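Local atomic coordinates of antibiotic resistance protein (Deinococcus radiodurans, PDB entry 2VLI), a protein that probably confers resistance to tunicamycin as a phosphotransferase of the P-loop NTPase clan. Residues P6-F14 with L104-A113; H26-P37 with A77-S85. One frame throughout, in Å; residues are numbered along the deposited sequence.

Contact 1: P6-F14 with L104-A113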
ATOM      1  N   PRO A   6      10.624  24.155 -12.483  1.00 31.46           N
ATOM      2  CA  PRO A   6      10.169  22.774 -12.278  1.00 30.16           C
ATOM      3  C   PRO A   6      10.386  22.221 -10.868  1.00 27.46           C
ATOM      4  O   PRO A   6      11.396  22.494 -10.250  1.00 26.13           O
ATOM      5  CB  PRO A   6      11.023  21.971 -13.260  1.00 30.76           C
ATOM      6  CG  PRO A   6      11.508  22.963 -14.256  1.00 32.10           C
ATOM      7  CD  PRO A   6      11.683  24.239 -13.495  1.00 32.06           C
ATOM      8  N   ILE A   7       9.442  21.406 -10.407  1.00 24.73           N
ATOM      9  CA  ILE A   7       9.583  20.657  -9.142  1.00 22.53           C
ATOM     10  C   ILE A   7       9.812  19.172  -9.449  1.00 21.82           C
ATOM     11  O   ILE A   7       8.974  18.541 -10.111  1.00 20.92           O
ATOM     12  CB  ILE A   7       8.347  20.874  -8.234  1.00 22.31           C
ATOM     13  CG1 ILE A   7       8.224  22.376  -7.895  1.00 22.82           C
ATOM     14  CG2 ILE A   7       8.462  20.065  -6.927  1.00 19.90           C
ATOM     15  CD1 ILE A   7       6.977  22.744  -7.103  1.00 23.50           C
ATOM     16  N   ILE A   8      10.951  18.626  -9.018  1.00 20.30           N
ATOM     17  CA  ILE A   8      11.288  17.212  -9.285  1.00 20.67           C
ATOM     18  C   ILE A   8      11.127  16.439  -7.977  1.00 20.12           C
ATOM     19  O   ILE A   8      11.877  16.643  -7.068  1.00 20.47           O
ATOM     20  CB  ILE A   8      12.695  17.058  -9.846  1.00 20.61           C
ATOM     21  CG1 ILE A   8      12.886  17.968 -11.058  1.00 23.85           C
ATOM     22  CG2 ILE A   8      12.986  15.658 -10.233  1.00 21.85           C
ATOM     23  CD1 ILE A   8      14.349  18.167 -11.431  1.00 25.93           C
ATOM     24  N   TRP A   9      10.124  15.574  -7.916  1.00 18.61           N
ATOM     25  CA  TRP A   9       9.667  14.949  -6.694  1.00 18.28           C
ATOM     26  C   TRP A   9      10.011  13.476  -6.841  1.00 18.24           C
ATOM     27  O   TRP A   9       9.525  12.815  -7.746  1.00 18.05           O
ATOM     28  CB  TRP A   9       8.171  15.164  -6.608  1.00 17.40           C
ATOM     29  CG  TRP A   9       7.459  14.460  -5.499  1.00 17.46           C
ATOM     30  CD1 TRP A   9       7.153  13.132  -5.434  1.00 17.40           C
ATOM     31  CD2 TRP A   9       6.855  15.063  -4.342  1.00 16.93           C
ATOM     32  NE1 TRP A   9       6.428  12.863  -4.312  1.00 21.00           N
ATOM     33  CE2 TRP A   9       6.210  14.030  -3.625  1.00 18.69           C
ATOM     34  CE3 TRP A   9       6.779  16.371  -3.853  1.00 18.95           C
ATOM     35  CZ2 TRP A   9       5.540  14.254  -2.419  1.00 19.17           C
ATOM     36  CZ3 TRP A   9       6.083  16.591  -2.637  1.00 17.71           C
ATOM     37  CH2 TRP A   9       5.492  15.541  -1.939  1.00 18.64           C
ATOM     38  N   ILE A  10      10.901  12.990  -6.001  1.00 17.94           N
ATOM     39  CA  ILE A  10      11.467  11.675  -6.160  1.00 18.89           C
ATOM     40  C   ILE A  10      11.229  10.798  -4.928  1.00 18.99           C
ATOM     41  O   ILE A  10      11.811  11.027  -3.866  1.00 19.72           O
ATOM     42  CB  ILE A  10      12.996  11.763  -6.428  1.00 19.08           C
ATOM     43  CG1 ILE A  10      13.249  12.596  -7.675  1.00 22.21           C
ATOM     44  CG2 ILE A  10      13.608  10.337  -6.548  1.00 20.00           C
ATOM     45  CD1 ILE A  10      14.703  13.090  -7.824  1.00 24.41           C
ATOM     46  N   ASN A  11      10.373   9.792  -5.079  1.00 18.52           N
ATOM     47  CA  ASN A  11      10.065   8.865  -4.031  1.00 20.09           C
ATOM     48  C   ASN A  11      10.916   7.621  -4.220  1.00 21.85           C
ATOM     49  O   ASN A  11      11.140   7.185  -5.339  1.00 22.15           O
ATOM     50  CB  ASN A  11       8.601   8.490  -4.077  1.00 19.49           C
ATOM     51  CG  ASN A  11       8.181   7.621  -2.902  1.00 20.10           C
ATOM     52  OD1 ASN A  11       8.754   7.696  -1.807  1.00 20.28           O
ATOM     53  ND2 ASN A  11       7.222   6.754  -3.138  1.00 21.57           N
ATOM     54  N   GLY A  12      11.333   7.028  -3.140  1.00 24.59           N
ATOM     55  CA  GLY A  12      12.301   5.933  -3.212  1.00 26.73           C
ATOM     56  C   GLY A  12      12.118   5.039  -2.025  1.00 28.04           C
ATOM     57  O   GLY A  12      11.486   5.452  -1.047  1.00 28.35           O
ATOM     58  N   PRO A  13      12.638   3.805  -2.108  1.00 29.03           N
ATOM     59  CA  PRO A  13      12.503   2.856  -1.019  1.00 31.04           C
ATOM     60  C   PRO A  13      13.612   2.990   0.029  1.00 33.13           C
ATOM     61  O   PRO A  13      13.576   2.272   0.998  1.00 34.99           O
ATOM     62  CB  PRO A  13      12.688   1.518  -1.730  1.00 30.78           C
ATOM     63  CG  PRO A  13      13.714   1.820  -2.754  1.00 29.13           C
ATOM     64  CD  PRO A  13      13.394   3.220  -3.234  1.00 29.84           C
ATOM     65  N   PHE A  14      14.571   3.898  -0.172  1.00 34.45           N
ATOM     66  CA  PHE A  14      15.753   4.001   0.702  1.00 36.54           C
ATOM     67  C   PHE A  14      15.496   4.748   2.032  1.00 36.63           C
ATOM     68  O   PHE A  14      14.332   4.923   2.445  1.00 37.20           O
ATOM     69  CB  PHE A  14      16.926   4.628  -0.071  1.00 36.79           C
ATOM     70  CG  PHE A  14      17.285   3.888  -1.330  1.00 38.31           C
ATOM     71  CD1 PHE A  14      17.926   2.627  -1.260  1.00 39.55           C
ATOM     72  CD2 PHE A  14      16.996   4.446  -2.592  1.00 39.81           C
ATOM     73  CE1 PHE A  14      18.271   1.940  -2.412  1.00 35.92           C
ATOM     74  CE2 PHE A  14      17.320   3.756  -3.771  1.00 38.99           C
ATOM     75  CZ  PHE A  14      17.963   2.495  -3.676  1.00 39.90           C
ATOM     76  N   LEU A 104       0.212  23.210  -7.481  1.00 28.57           N
ATOM     77  CA  LEU A 104       1.603  22.905  -7.760  1.00 28.48           C
ATOM     78  C   LEU A 104       1.658  21.705  -8.713  1.00 29.51           C
ATOM     79  O   LEU A 104       1.080  20.650  -8.432  1.00 29.88           O
ATOM     80  CB  LEU A 104       2.322  22.593  -6.453  1.00 28.53           C
ATOM     81  CG  LEU A 104       2.683  23.747  -5.518  1.00 28.60           C
ATOM     82  CD1 LEU A 104       3.171  23.224  -4.180  1.00 29.85           C
ATOM     83  CD2 LEU A 104       3.763  24.607  -6.170  1.00 28.30           C
ATOM     84  N   SER A 105       2.351  21.856  -9.827  1.00 29.76           N
ATOM     85  CA  SER A 105       2.442  20.776 -10.776  1.00 30.50           C
ATOM     86  C   SER A 105       3.849  20.263 -10.653  1.00 28.37           C
ATOM     87  O   SER A 105       4.805  21.006 -10.884  1.00 31.45           O
ATOM     88  CB  SER A 105       2.133  21.248 -12.202  1.00 31.11           C
ATOM     89  OG  SER A 105       1.668  20.138 -12.984  1.00 35.69           O
ATOM     90  N   VAL A 106       3.976  19.025 -10.220  1.00 26.01           N
ATOM     91  CA  VAL A 106       5.281  18.431  -9.971  1.00 23.94           C
ATOM     92  C   VAL A 106       5.517  17.251 -10.897  1.00 22.83           C
ATOM     93  O   VAL A 106       4.591  16.553 -11.281  1.00 20.95           O
ATOM     94  CB  VAL A 106       5.534  18.041  -8.457  1.00 24.31           C
ATOM     95  CG1 VAL A 106       5.002  19.121  -7.519  1.00 22.06           C
ATOM     96  CG2 VAL A 106       4.984  16.690  -8.089  1.00 23.10           C
ATOM     97  N   HIS A 107       6.784  17.034 -11.214  1.00 21.11           N
ATOM     98  CA  HIS A 107       7.224  15.824 -11.877  1.00 21.47           C
ATOM     99  C   HIS A 107       7.543  14.784 -10.832  1.00 20.04           C
ATOM    100  O   HIS A 107       8.594  14.827 -10.188  1.00 18.12           O
ATOM    101  CB  HIS A 107       8.477  16.118 -12.676  1.00 21.75           C
ATOM    102  CG  HIS A 107       8.265  17.121 -13.758  1.00 25.04           C
ATOM    103  ND1 HIS A 107       7.737  16.787 -14.991  1.00 22.63           N
ATOM    104  CD2 HIS A 107       8.510  18.455 -13.800  1.00 27.28           C
ATOM    105  CE1 HIS A 107       7.678  17.866 -15.747  1.00 25.18           C
ATOM    106  NE2 HIS A 107       8.156  18.890 -15.057  1.00 25.01           N
ATOM    107  N   HIS A 108       6.630  13.853 -10.667  1.00 18.11           N
ATOM    108  CA  HIS A 108       6.727  12.893  -9.640  1.00 18.31           C
ATOM    109  C   HIS A 108       7.096  11.495 -10.145  1.00 17.51           C
ATOM    110  O   HIS A 108       6.506  10.967 -11.103  1.00 18.38           O
ATOM    111  CB  HIS A 108       5.491  12.885  -8.798  1.00 19.09           C
ATOM    112  CG  HIS A 108       4.232  12.657  -9.539  1.00 20.51           C
ATOM    113  ND1 HIS A 108       3.722  11.398  -9.760  1.00 25.55           N
ATOM    114  CD2 HIS A 108       3.350  13.527 -10.083  1.00 23.35           C
ATOM    115  CE1 HIS A 108       2.573  11.505 -10.411  1.00 27.87           C
ATOM    116  NE2 HIS A 108       2.320  12.792 -10.606  1.00 26.24           N
ATOM    117  N   PHE A 109       8.070  10.930  -9.464  1.00 16.08           N
ATOM    118  CA  PHE A 109       8.689   9.670  -9.805  1.00 15.70           C
ATOM    119  C   PHE A 109       8.802   8.815  -8.596  1.00 15.95           C
ATOM    120  O   PHE A 109       9.032   9.334  -7.474  1.00 15.97           O
ATOM    121  CB  PHE A 109      10.127   9.906 -10.326  1.00 16.25           C
ATOM    122  CG  PHE A 109      10.202  10.762 -11.531  1.00 16.28           C
ATOM    123  CD1 PHE A 109       9.830  10.256 -12.780  1.00 16.73           C
ATOM    124  CD2 PHE A 109      10.582  12.112 -11.436  1.00 19.79           C
ATOM    125  CE1 PHE A 109       9.888  11.042 -13.897  1.00 21.69           C
ATOM    126  CE2 PHE A 109      10.631  12.907 -12.554  1.00 21.41           C
ATOM    127  CZ  PHE A 109      10.309  12.396 -13.783  1.00 21.26           C
ATOM    128  N   THR A 110       8.724   7.490  -8.802  1.00 15.42           N
ATOM    129  CA  THR A 110       9.033   6.480  -7.779  1.00 14.77           C
ATOM    130  C   THR A 110      10.131   5.563  -8.328  1.00 16.95           C
ATOM    131  O   THR A 110      10.023   5.065  -9.438  1.00 17.79           O
ATOM    132  CB  THR A 110       7.769   5.691  -7.383  1.00 16.08           C
ATOM    133  OG1 THR A 110       6.845   6.592  -6.752  1.00 15.77           O
ATOM    134  CG2 THR A 110       8.052   4.524  -6.407  1.00 15.57           C
ATOM    135  N   LEU A 111      11.220   5.441  -7.577  1.00 16.58           N
ATOM    136  CA  LEU A 111      12.335   4.570  -7.954  1.00 16.59           C
ATOM    137  C   LEU A 111      12.018   3.165  -7.634  1.00 15.86           C
ATOM    138  O   LEU A 111      11.748   2.824  -6.482  1.00 16.76           O
ATOM    139  CB  LEU A 111      13.595   4.964  -7.221  1.00 16.95           C
ATOM    140  CG  LEU A 111      13.937   6.434  -7.385  1.00 19.20           C
ATOM    141  CD1 LEU A 111      15.290   6.775  -6.787  1.00 23.95           C
ATOM    142  CD2 LEU A 111      13.866   6.849  -8.847  1.00 21.96           C
ATOM    143  N   ILE A 112      12.073   2.327  -8.672  1.00 16.86           N
ATOM    144  CA  ILE A 112      11.978   0.882  -8.532  1.00 17.53           C
ATOM    145  C   ILE A 112      13.385   0.289  -8.518  1.00 17.19           C
ATOM    146  O   ILE A 112      14.022   0.146  -9.555  1.00 17.15           O
ATOM    147  CB  ILE A 112      11.186   0.249  -9.679  1.00 17.98           C
ATOM    148  CG1 ILE A 112       9.814   0.928  -9.827  1.00 19.96           C
ATOM    149  CG2 ILE A 112      11.093  -1.285  -9.479  1.00 18.06           C
ATOM    150  CD1 ILE A 112       9.085   1.104  -8.483  1.00 24.81           C
ATOM    151  N   ALA A 113      13.846  -0.066  -7.339  1.00 17.42           N
ATOM    152  CA  ALA A 113      15.206  -0.478  -7.160  1.00 17.39           C
ATOM    153  C   ALA A 113      15.277  -1.963  -6.903  1.00 17.99           C
ATOM    154  O   ALA A 113      14.366  -2.523  -6.316  1.00 17.42           O
ATOM    155  CB  ALA A 113      15.835   0.300  -6.007  1.00 17.91           C
TER
HETATM  156  O   HOH W   1       7.074  21.190 -11.988  1.00 28.34           O

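Contact 2: H26-P37 with A77-S85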
ATOM      1  N   HIS A  26      20.975  17.801  -8.017  1.00 28.60           N
ATOM      2  CA  HIS A  26      21.283  19.108  -7.460  1.00 29.10           C
ATOM      3  C   HIS A  26      22.623  19.628  -7.995  1.00 30.38           C
ATOM      4  O   HIS A  26      22.697  20.763  -8.461  1.00 29.46           O
ATOM      5  CB  HIS A  26      21.316  19.063  -5.947  1.00 28.80           C
ATOM      6  CG  HIS A  26      21.695  20.377  -5.335  1.00 28.73           C
ATOM      7  ND1 HIS A  26      21.098  21.559  -5.707  1.00 23.36           N
ATOM      8  CD2 HIS A  26      22.665  20.702  -4.443  1.00 29.94           C
ATOM      9  CE1 HIS A  26      21.647  22.554  -5.028  1.00 28.09           C
ATOM     10  NE2 HIS A  26      22.602  22.059  -4.255  1.00 24.55           N
ATOM     11  N   GLU A  27      23.644  18.772  -7.943  1.00 32.33           N
ATOM     12  CA  GLU A  27      25.011  19.141  -8.382  1.00 34.39           C
ATOM     13  C   GLU A  27      25.077  19.491  -9.862  1.00 34.47           C
ATOM     14  O   GLU A  27      25.994  20.184 -10.283  1.00 34.54           O
ATOM     15  CB  GLU A  27      25.997  18.020  -8.148  1.00 34.91           C
ATOM     16  CG  GLU A  27      26.231  17.559  -6.729  1.00 39.57           C
ATOM     17  CD  GLU A  27      27.092  16.255  -6.690  1.00 47.27           C
ATOM     18  OE1 GLU A  27      27.051  15.447  -7.670  1.00 51.56           O
ATOM     19  OE2 GLU A  27      27.837  16.041  -5.690  1.00 51.58           O
ATOM     20  N   ARG A  28      24.103  19.025 -10.649  1.00 34.83           N
ATOM     21  CA  ARG A  28      24.104  19.226 -12.103  1.00 34.91           C
ATOM     22  C   ARG A  28      22.988  20.092 -12.649  1.00 34.90           C
ATOM     23  O   ARG A  28      22.836  20.225 -13.871  1.00 35.11           O
ATOM     24  CB  ARG A  28      24.114  17.872 -12.792  1.00 34.97           C
ATOM     25  CG  ARG A  28      25.311  17.034 -12.345  1.00 36.57           C
ATOM     26  CD  ARG A  28      25.419  15.704 -13.047  1.00 37.36           C
ATOM     27  NE  ARG A  28      25.435  15.867 -14.492  1.00 37.76           N
ATOM     28  CZ  ARG A  28      25.277  14.878 -15.369  1.00 40.07           C
ATOM     29  NH1 ARG A  28      25.121  13.633 -14.948  1.00 39.43           N
ATOM     30  NH2 ARG A  28      25.281  15.138 -16.670  1.00 40.08           N
ATOM     31  N   LEU A  29      22.207  20.691 -11.752  1.00 34.38           N
ATOM     32  CA  LEU A  29      21.231  21.701 -12.121  1.00 34.16           C
ATOM     33  C   LEU A  29      21.542  22.985 -11.384  1.00 34.76           C
ATOM     34  O   LEU A  29      21.055  23.186 -10.264  1.00 34.42           O
ATOM     35  CB  LEU A  29      19.812  21.258 -11.733  1.00 33.44           C
ATOM     36  CG  LEU A  29      19.184  20.208 -12.629  1.00 32.99           C
ATOM     37  CD1 LEU A  29      17.967  19.614 -11.916  1.00 31.52           C
ATOM     38  CD2 LEU A  29      18.818  20.820 -13.986  1.00 29.15           C
ATOM     39  N   PRO A  30      22.332  23.883 -12.003  1.00 35.37           N
ATOM     40  CA  PRO A  30      22.630  25.136 -11.299  1.00 35.09           C
ATOM     41  C   PRO A  30      21.371  25.944 -10.976  1.00 34.54           C
ATOM     42  O   PRO A  30      20.419  26.008 -11.794  1.00 35.86           O
ATOM     43  CB  PRO A  30      23.584  25.884 -12.278  1.00 35.72           C
ATOM     44  CG  PRO A  30      24.162  24.792 -13.147  1.00 35.80           C
ATOM     45  CD  PRO A  30      22.980  23.830 -13.329  1.00 35.76           C
ATOM     46  N   GLY A  31      21.352  26.520  -9.776  1.00 33.82           N
ATOM     47  CA  GLY A  31      20.189  27.270  -9.260  1.00 32.44           C
ATOM     48  C   GLY A  31      19.186  26.401  -8.495  1.00 31.04           C
ATOM     49  O   GLY A  31      18.217  26.914  -7.925  1.00 31.73           O
ATOM     50  N   SER A  32      19.399  25.091  -8.499  1.00 28.15           N
ATOM     51  CA  SER A  32      18.462  24.150  -7.912  1.00 26.64           C
ATOM     52  C   SER A  32      18.575  24.133  -6.389  1.00 25.96           C
ATOM     53  O   SER A  32      19.534  24.605  -5.818  1.00 25.02           O
ATOM     54  CB  SER A  32      18.661  22.735  -8.498  1.00 25.79           C
ATOM     55  OG  SER A  32      19.876  22.141  -8.071  1.00 23.68           O
ATOM     56  N   PHE A  33      17.534  23.651  -5.723  1.00 24.75           N
ATOM     57  CA  PHE A  33      17.516  23.647  -4.260  1.00 24.12           C
ATOM     58  C   PHE A  33      16.877  22.341  -3.823  1.00 22.16           C
ATOM     59  O   PHE A  33      15.859  21.960  -4.393  1.00 20.47           O
ATOM     60  CB  PHE A  33      16.722  24.854  -3.725  1.00 24.54           C
ATOM     61  CG  PHE A  33      16.605  24.902  -2.220  1.00 24.99           C
ATOM     62  CD1 PHE A  33      15.465  24.422  -1.583  1.00 25.21           C
ATOM     63  CD2 PHE A  33      17.605  25.471  -1.445  1.00 26.51           C
ATOM     64  CE1 PHE A  33      15.341  24.474  -0.197  1.00 23.95           C
ATOM     65  CE2 PHE A  33      17.500  25.507  -0.071  1.00 26.93           C
ATOM     66  CZ  PHE A  33      16.349  25.015   0.563  1.00 24.83           C
ATOM     67  N   VAL A  34      17.493  21.676  -2.854  1.00 20.82           N
ATOM     68  CA  VAL A  34      16.978  20.456  -2.305  1.00 20.99           C
ATOM     69  C   VAL A  34      16.090  20.760  -1.078  1.00 20.80           C
ATOM     70  O   VAL A  34      16.554  21.166  -0.016  1.00 21.24           O
ATOM     71  CB  VAL A  34      18.096  19.459  -1.944  1.00 21.73           C
ATOM     72  CG1 VAL A  34      17.489  18.164  -1.485  1.00 21.49           C
ATOM     73  CG2 VAL A  34      19.020  19.147  -3.153  1.00 19.14           C
ATOM     74  N   PHE A  35      14.790  20.581  -1.272  1.00 20.31           N
ATOM     75  CA  PHE A  35      13.780  20.735  -0.241  1.00 19.07           C
ATOM     76  C   PHE A  35      13.576  19.416   0.474  1.00 19.92           C
ATOM     77  O   PHE A  35      13.145  18.443  -0.134  1.00 20.17           O
ATOM     78  CB  PHE A  35      12.513  21.204  -0.916  1.00 18.57           C
ATOM     79  CG  PHE A  35      11.355  21.446  -0.000  1.00 19.63           C
ATOM     80  CD1 PHE A  35      10.959  22.768   0.310  1.00 19.76           C
ATOM     81  CD2 PHE A  35      10.616  20.400   0.504  1.00 17.45           C
ATOM     82  CE1 PHE A  35       9.834  23.008   1.088  1.00 18.82           C
ATOM     83  CE2 PHE A  35       9.508  20.646   1.270  1.00 19.73           C
ATOM     84  CZ  PHE A  35       9.143  21.977   1.579  1.00 18.25           C
ATOM     85  N   GLU A  36      13.892  19.364   1.766  1.00 20.53           N
ATOM     86  CA  GLU A  36      13.899  18.119   2.537  1.00 21.19           C
ATOM     87  C   GLU A  36      12.736  18.081   3.492  1.00 20.64           C
ATOM     88  O   GLU A  36      12.807  18.712   4.543  1.00 19.43           O
ATOM     89  CB  GLU A  36      15.185  17.965   3.343  1.00 22.96           C
ATOM     90  CG  GLU A  36      16.397  18.184   2.511  1.00 29.62           C
ATOM     91  CD  GLU A  36      17.676  17.744   3.179  1.00 38.82           C
ATOM     92  OE1 GLU A  36      17.983  18.219   4.316  1.00 45.64           O
ATOM     93  OE2 GLU A  36      18.396  16.945   2.524  1.00 46.88           O
ATOM     94  N   PRO A  37      11.653  17.342   3.143  1.00 20.17           N
ATOM     95  CA  PRO A  37      10.419  17.309   3.912  1.00 21.43           C
ATOM     96  C   PRO A  37      10.598  16.861   5.338  1.00 21.90           C
ATOM     97  O   PRO A  37       9.824  17.213   6.206  1.00 22.01           O
ATOM     98  CB  PRO A  37       9.568  16.272   3.177  1.00 21.45           C
ATOM     99  CG  PRO A  37      10.107  16.273   1.823  1.00 21.14           C
ATOM    100  CD  PRO A  37      11.555  16.515   1.936  1.00 21.25           C
ATOM    101  N   ALA A  77      15.066  29.752  -7.504  1.00 36.46           N
ATOM    102  CA  ALA A  77      15.714  30.264  -8.721  1.00 37.46           C
ATOM    103  C   ALA A  77      15.601  29.157  -9.769  1.00 37.44           C
ATOM    104  O   ALA A  77      15.008  29.334 -10.832  1.00 38.26           O
ATOM    105  CB  ALA A  77      17.215  30.620  -8.443  1.00 37.43           C
ATOM    106  N   GLY A  78      16.144  27.998  -9.414  1.00 36.27           N
ATOM    107  CA  GLY A  78      16.165  26.868 -10.302  1.00 35.01           C
ATOM    108  C   GLY A  78      15.132  25.823  -9.909  1.00 33.28           C
ATOM    109  O   GLY A  78      14.166  26.096  -9.185  1.00 33.70           O
ATOM    110  N   PRO A  79      15.311  24.622 -10.420  1.00 30.51           N
ATOM    111  CA  PRO A  79      14.386  23.568 -10.062  1.00 28.73           C
ATOM    112  C   PRO A  79      14.392  23.216  -8.572  1.00 27.02           C
ATOM    113  O   PRO A  79      15.411  23.249  -7.893  1.00 26.39           O
ATOM    114  CB  PRO A  79      14.849  22.384 -10.913  1.00 29.28           C
ATOM    115  CG  PRO A  79      15.679  23.016 -12.046  1.00 30.95           C
ATOM    116  CD  PRO A  79      16.340  24.187 -11.377  1.00 30.89           C
ATOM    117  N   LEU A  80      13.222  22.873  -8.077  1.00 24.72           N
ATOM    118  CA  LEU A  80      13.051  22.456  -6.719  1.00 24.14           C
ATOM    119  C   LEU A  80      13.063  20.915  -6.702  1.00 22.73           C
ATOM    120  O   LEU A  80      12.243  20.298  -7.376  1.00 21.99           O
ATOM    121  CB  LEU A  80      11.741  23.044  -6.224  1.00 24.58           C
ATOM    122  CG  LEU A  80      11.502  23.294  -4.742  1.00 27.98           C
ATOM    123  CD1 LEU A  80      12.686  24.036  -4.061  1.00 27.29           C
ATOM    124  CD2 LEU A  80      10.238  24.107  -4.612  1.00 29.83           C
ATOM    125  N   ILE A  81      14.010  20.324  -5.974  1.00 20.88           N
ATOM    126  CA  ILE A  81      14.182  18.864  -5.883  1.00 20.34           C
ATOM    127  C   ILE A  81      13.725  18.355  -4.522  1.00 19.48           C
ATOM    128  O   ILE A  81      14.198  18.800  -3.494  1.00 18.53           O
ATOM    129  CB  ILE A  81      15.639  18.433  -6.104  1.00 20.84           C
ATOM    130  CG1 ILE A  81      16.193  19.020  -7.406  1.00 21.83           C
ATOM    131  CG2 ILE A  81      15.741  16.920  -6.040  1.00 20.58           C
ATOM    132  CD1 ILE A  81      17.758  19.145  -7.492  1.00 23.19           C
ATOM    133  N   VAL A  82      12.778  17.434  -4.508  1.00 19.33           N
ATOM    134  CA  VAL A  82      12.168  16.964  -3.259  1.00 17.94           C
ATOM    135  C   VAL A  82      12.300  15.432  -3.106  1.00 18.65           C
ATOM    136  O   VAL A  82      11.500  14.717  -3.666  1.00 17.63           O
ATOM    137  CB  VAL A  82      10.646  17.337  -3.231  1.00 19.11           C
ATOM    138  CG1 VAL A  82      10.034  16.977  -1.885  1.00 14.77           C
ATOM    139  CG2 VAL A  82      10.399  18.830  -3.661  1.00 17.18           C
ATOM    140  N   PRO A  83      13.278  14.935  -2.319  1.00 19.79           N
ATOM    141  CA  PRO A  83      13.386  13.504  -2.001  1.00 19.81           C
ATOM    142  C   PRO A  83      12.406  13.119  -0.896  1.00 20.11           C
ATOM    143  O   PRO A  83      12.392  13.749   0.143  1.00 19.66           O
ATOM    144  CB  PRO A  83      14.827  13.335  -1.511  1.00 20.62           C
ATOM    145  CG  PRO A  83      15.358  14.722  -1.239  1.00 21.64           C
ATOM    146  CD  PRO A  83      14.265  15.735  -1.565  1.00 19.69           C
ATOM    147  N   VAL A  84      11.606  12.072  -1.129  1.00 19.46           N
ATOM    148  CA  VAL A  84      10.678  11.547  -0.173  1.00 20.28           C
ATOM    149  C   VAL A  84      10.813  10.040  -0.146  1.00 22.12           C
ATOM    150  O   VAL A  84      11.412   9.448  -1.021  1.00 20.94           O
ATOM    151  CB  VAL A  84       9.215  11.932  -0.479  1.00 20.91           C
ATOM    152  CG1 VAL A  84       9.073  13.409  -0.504  1.00 22.64           C
ATOM    153  CG2 VAL A  84       8.761  11.391  -1.807  1.00 20.17           C
ATOM    154  N   SER A  85      10.309   9.454   0.919  1.00 24.69           N
ATOM    155  CA  SER A  85      10.265   8.015   1.118  1.00 26.64           C
ATOM    156  C   SER A  85       8.913   7.696   1.674  1.00 26.93           C
ATOM    157  O   SER A  85       8.696   7.801   2.885  1.00 27.24           O
ATOM    158  CB  SER A  85      11.312   7.599   2.120  1.00 27.57           C
ATOM    159  OG  SER A  85      11.998   6.478   1.608  1.00 32.11           O
TER

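Contact 1: P6-F14 with L104-A113
Ile7 lays its CG2 methyl against Val106, 3.6 Å from CG1, while its CD1 reaches on to Leu104 CD2 at 3.8 Å. The branching explains this: with chi1 at -61°, CG2 stands anti to the backbone N, leaving the CG1-CD1 arm beside that N, from where CD1 passes Val106 CG1 to meet Leu104, the two side chains crossing at about a right angle. The other methyl of Val106, CG2, rests on Trp9 CB at 3.8 Å. Strands 7-11 and 107-112 run parallel here, in the core sheet of a P-loop NTPase fold, and five backbone bonds join them, from His107 N to Ile7 O (2.9 Å) to Leu111 N to Asn11 O (2.8 Å). Leu111 CD1 meets Ile10 CG2 at 3.9 Å. Ile8, Ile10, His107 and Phe109 share one face, where Ile8 CG2 lies at the edge of the Phe109 ring and helix 158-169 packs. On the other face Asn11 and Thr110 lie side by side without bonding each other: Asn11 OD1 takes Ile86 N, and Thr110 OG1 pairs with Phe147 O. Gly12 to Phe14 open the P-loop sequence, and Phe14 brings CZ to 3.8 Å from Ala113 CB.

Contact 2: H26-P37 with A77-S85
Ile81 drives its CD1 methyl into the corner formed by the end of helix 20-28 and the turn after it, 3.5 Å from His26 CA and 3.7 Å from Ser32 OG. CG1 is anti to the carbonyl carbon (chi1 -52°) and the chain is nearly extended beyond it, which carries the methyl to the edge of the His26 imidazole. The polar group it meets is held from two sides: Ser32 OG accepts from His26 ND1 at 2.7 Å and donates, in the carbonyl plane, to Leu29 O, which also receives Ser32 N. That backbone bond closes a type II turn from Leu29 to Ser32, with Gly31 at its third position; the hydroxyl reinforces it and links it to His26. Pro79 packs against the same turn, its CG 4.1 Å from Leu29 CD1 and its CD beside Ser32 CB, while its carbonyl accepts Phe33 N. From there strands 33-34 and 80-84 pair in parallel; Ile81 N gives a nearly straight bond to Phe33 O (177°), and Ile81 O takes Phe35 N at 2.9 Å. Phe35 rests its CB near Leu80 CD1 and Val82 CG2, both at 4.2 Å, while its ring, leaning outward, still passes obliquely by Val82 CG1. The regular bonding stops here because Pro83 has no N-H to offer: its CD sits 3.3 Å from Phe35 O instead. Pro37 then takes up the packing, its ring lying across Val82 and reaching Val84. Strand 33-34 is the outermost of the chain's sheet on this side, with helix 20-28 over the Ile81 and Pro83 face, helix 61-75 against Phe35, Pro37 and Leu80, and strand 7-11 along the far edge of 80-84.

Overall arrangement
Contacts 1 and 2 belong to one parallel sheet and have centres about 11 Å apart. Strand 7-11 lies between 80-84 and 107-112, and probable hydrogen bonds from Ile8 N to Leu80 O (2.7 Å) and from Val82 N to Ile8 O (2.8 Å) tie the two contacts together. In sequence, both segments of contact 2 fall between those of contact 1. Near the carboxyl ends of the strands, Asn11 OD1 lies 3.3 Å from Ser85 CA, and Ser85 OG bonds to the carbonyls of Gly12 and Phe14 where the P-loop begins. Past contact 1, a cadmium ion bound by Glu145 and His150 lies about 8 Å from the Thr110 side chain.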